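Local coordinates for protein DegQ (Legionella fallonii, PDB 3PV5) that probably degrades misfolded proteins as an HtrA-family protease with a trypsin-like domain and two PDZ domains, assembling into large 12-subunit self-compartmentalising particles, at residues 279-284 against 303-308. Residues are numbered along the deposited sequence; the frame is centred on the assembly and turned at random.
Sequences EDFQGA and GDIITQ
Ala284 and Ile306 pair through their backbones where two antiparallel strands of the first PDZ domain, 284-289 and 305-309, meet. Two hydrogen bonds define a hydrogen-bonded antiparallel pair: Ala284 N gives its hydrogen to Ile306 O at 2.8 Å, with the donor in the carbonyl plane, and Ile306 N returns one to Ala284 O at 2.7 Å. Ala284 O also receives a CA-H...O contact from Ile305 CA, at 3.3 Å. Ala284 CB and Ile306 CB leave the same face of the sheet, 4.3 Å apart. Ile306 continues onto Val286, Ile335 and Val337 in the core.

Packing is also tight one residue earlier, at Gly283, where Gly283 CA sits 3.6 Å from Ile305 CG2. The same CG2, anti to the backbone N of Ile305, touches the edge of the Phe281 ring near its plane, with Phe281 CE1 4.1 Å from Ile305 CG2. Further out, contact thins as 279-284 diverges from the strand, the touching parts running 106° apart. CG of Phe281 lies anti to the backbone N (chi1 -168°), which carries the ring back toward the strand; the ring stacks on Tyr277, yet Phe281 stays partly exposed. Gln282 directs its CB away from the strand, and its side chain is exposed and makes no contact with 303-308. On this looser side Thr307 meets the loop through its methyl: Thr307 CG2 lies 3.9 Å from Gln282 O and 4.2 Å from Phe281 CZ.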
loop_
_atom_site.group_PDB
_atom_site.type_symbol
_atom_site.label_atom_id
_atom_site.label_comp_id
_atom_site.label_asym_id
_atom_site.label_seq_id
_atom_site.Cartn_x
_atom_site.Cartn_y
_atom_site.Cartn_z
ATOM N N GLU A 279 15.624 1.265 -63.187
ATOM C CA GLU A 279 15.458 0.737 -61.841
ATOM C C GLU A 279 16.677 0.960 -60.968
ATOM O O GLU A 279 16.565 1.180 -59.788
ATOM C CB GLU A 279 15.073 -0.766 -61.862
ATOM C CG GLU A 279 16.082 -1.733 -62.563
ATOM C CD GLU A 279 15.696 -3.238 -62.438
ATOM O OE1 GLU A 279 14.496 -3.511 -62.158
ATOM O OE2 GLU A 279 16.592 -4.143 -62.622
ATOM N N ASP A 280 17.846 0.923 -61.551
ATOM C CA ASP A 280 19.077 1.020 -60.790
ATOM C C ASP A 280 19.580 2.464 -60.705
ATOM O O ASP A 280 20.658 2.689 -60.184
ATOM C CB ASP A 280 20.172 0.104 -61.401
ATOM C CG ASP A 280 20.445 0.404 -62.872
ATOM O OD1 ASP A 280 19.615 1.085 -63.530
ATOM O OD2 ASP A 280 21.488 -0.058 -63.389
ATOM N N PHE A 281 18.817 3.432 -61.207
ATOM C CA PHE A 281 19.289 4.820 -61.176
ATOM C C PHE A 281 19.381 5.327 -59.738
ATOM O O PHE A 281 18.527 5.022 -58.917
ATOM C CB PHE A 281 18.380 5.723 -61.994
ATOM C CG PHE A 281 18.946 7.066 -62.243
ATOM C CD1 PHE A 281 18.579 8.152 -61.455
ATOM C CD2 PHE A 281 19.860 7.269 -63.268
ATOM C CE1 PHE A 281 19.094 9.440 -61.701
ATOM C CE2 PHE A 281 20.395 8.552 -63.522
ATOM C CZ PHE A 281 20.005 9.640 -62.736
ATOM N N GLN A 282 20.464 6.055 -59.449
ATOM C CA GLN A 282 20.737 6.592 -58.124
ATOM C C GLN A 282 20.809 8.107 -58.066
ATOM O O GLN A 282 21.128 8.783 -59.034
ATOM C CB GLN A 282 22.021 6.026 -57.585
ATOM C CG GLN A 282 22.032 4.464 -57.558
ATOM C CD GLN A 282 23.354 3.963 -57.156
ATOM O OE1 GLN A 282 24.362 4.185 -57.854
ATOM N NE2 GLN A 282 23.404 3.346 -56.000
ATOM N N GLY A 283 20.455 8.617 -56.905
ATOM C CA GLY A 283 20.288 10.041 -56.716
ATOM C C GLY A 283 19.375 10.271 -55.541
ATOM O O GLY A 283 18.851 9.302 -54.936
ATOM N N ALA A 284 19.192 11.553 -55.223
ATOM C CA ALA A 284 18.376 11.948 -54.093
ATOM C C ALA A 284 17.185 12.738 -54.612
ATOM O O ALA A 284 17.368 13.705 -55.333
ATOM C CB ALA A 284 19.166 12.761 -53.097
ATOM N N GLY A 303 10.956 17.258 -57.447
ATOM C CA GLY A 303 10.959 16.222 -58.451
ATOM C C GLY A 303 12.321 16.116 -59.086
ATOM O O GLY A 303 12.604 15.160 -59.829
ATOM N N ASP A 304 13.175 17.103 -58.843
ATOM C CA ASP A 304 14.546 17.017 -59.296
ATOM C C ASP A 304 15.215 15.839 -58.608
ATOM O O ASP A 304 14.880 15.507 -57.470
ATOM C CB ASP A 304 15.328 18.290 -58.961
ATOM C CG ASP A 304 14.899 19.513 -59.784
ATOM O OD1 ASP A 304 14.081 19.390 -60.740
ATOM O OD2 ASP A 304 15.390 20.622 -59.434
ATOM N N ILE A 305 16.174 15.216 -59.264
ATOM C CA ILE A 305 16.948 14.177 -58.599
ATOM C C ILE A 305 18.381 14.598 -58.482
ATOM O O ILE A 305 19.084 14.669 -59.505
ATOM C CB ILE A 305 16.895 12.885 -59.314
ATOM C CG1 ILE A 305 15.469 12.308 -59.217
ATOM C CG2 ILE A 305 17.902 11.939 -58.678
ATOM C CD1 ILE A 305 15.195 11.266 -60.272
ATOM N N ILE A 306 18.808 14.903 -57.258
ATOM C CA ILE A 306 20.163 15.385 -57.042
ATOM C C ILE A 306 21.170 14.261 -57.248
ATOM O O ILE A 306 20.976 13.187 -56.699
ATOM C CB ILE A 306 20.345 15.972 -55.669
ATOM C CG1 ILE A 306 19.505 17.213 -55.523
ATOM C CG2 ILE A 306 21.763 16.398 -55.495
ATOM C CD1 ILE A 306 19.362 17.634 -54.135
ATOM N N THR A 307 22.211 14.497 -58.061
ATOM C CA THR A 307 23.205 13.449 -58.377
ATOM C C THR A 307 24.632 13.755 -57.984
ATOM O O THR A 307 25.461 12.851 -57.862
ATOM C CB THR A 307 23.254 13.097 -59.863
ATOM O OG1 THR A 307 23.507 14.285 -60.636
ATOM C CG2 THR A 307 21.968 12.409 -60.286
ATOM N N GLN A 308 24.912 15.017 -57.759
ATOM C CA GLN A 308 26.200 15.423 -57.348
ATOM C C GLN A 308 26.007 16.696 -56.554
ATOM O O GLN A 308 25.276 17.579 -56.964
ATOM C CB GLN A 308 27.072 15.698 -58.589
ATOM C CG GLN A 308 28.598 15.538 -58.362
ATOM C CD GLN A 308 29.450 15.998 -59.538
ATOM O OE1 GLN A 308 30.353 16.833 -59.379
ATOM N NE2 GLN A 308 29.149 15.494 -60.713
#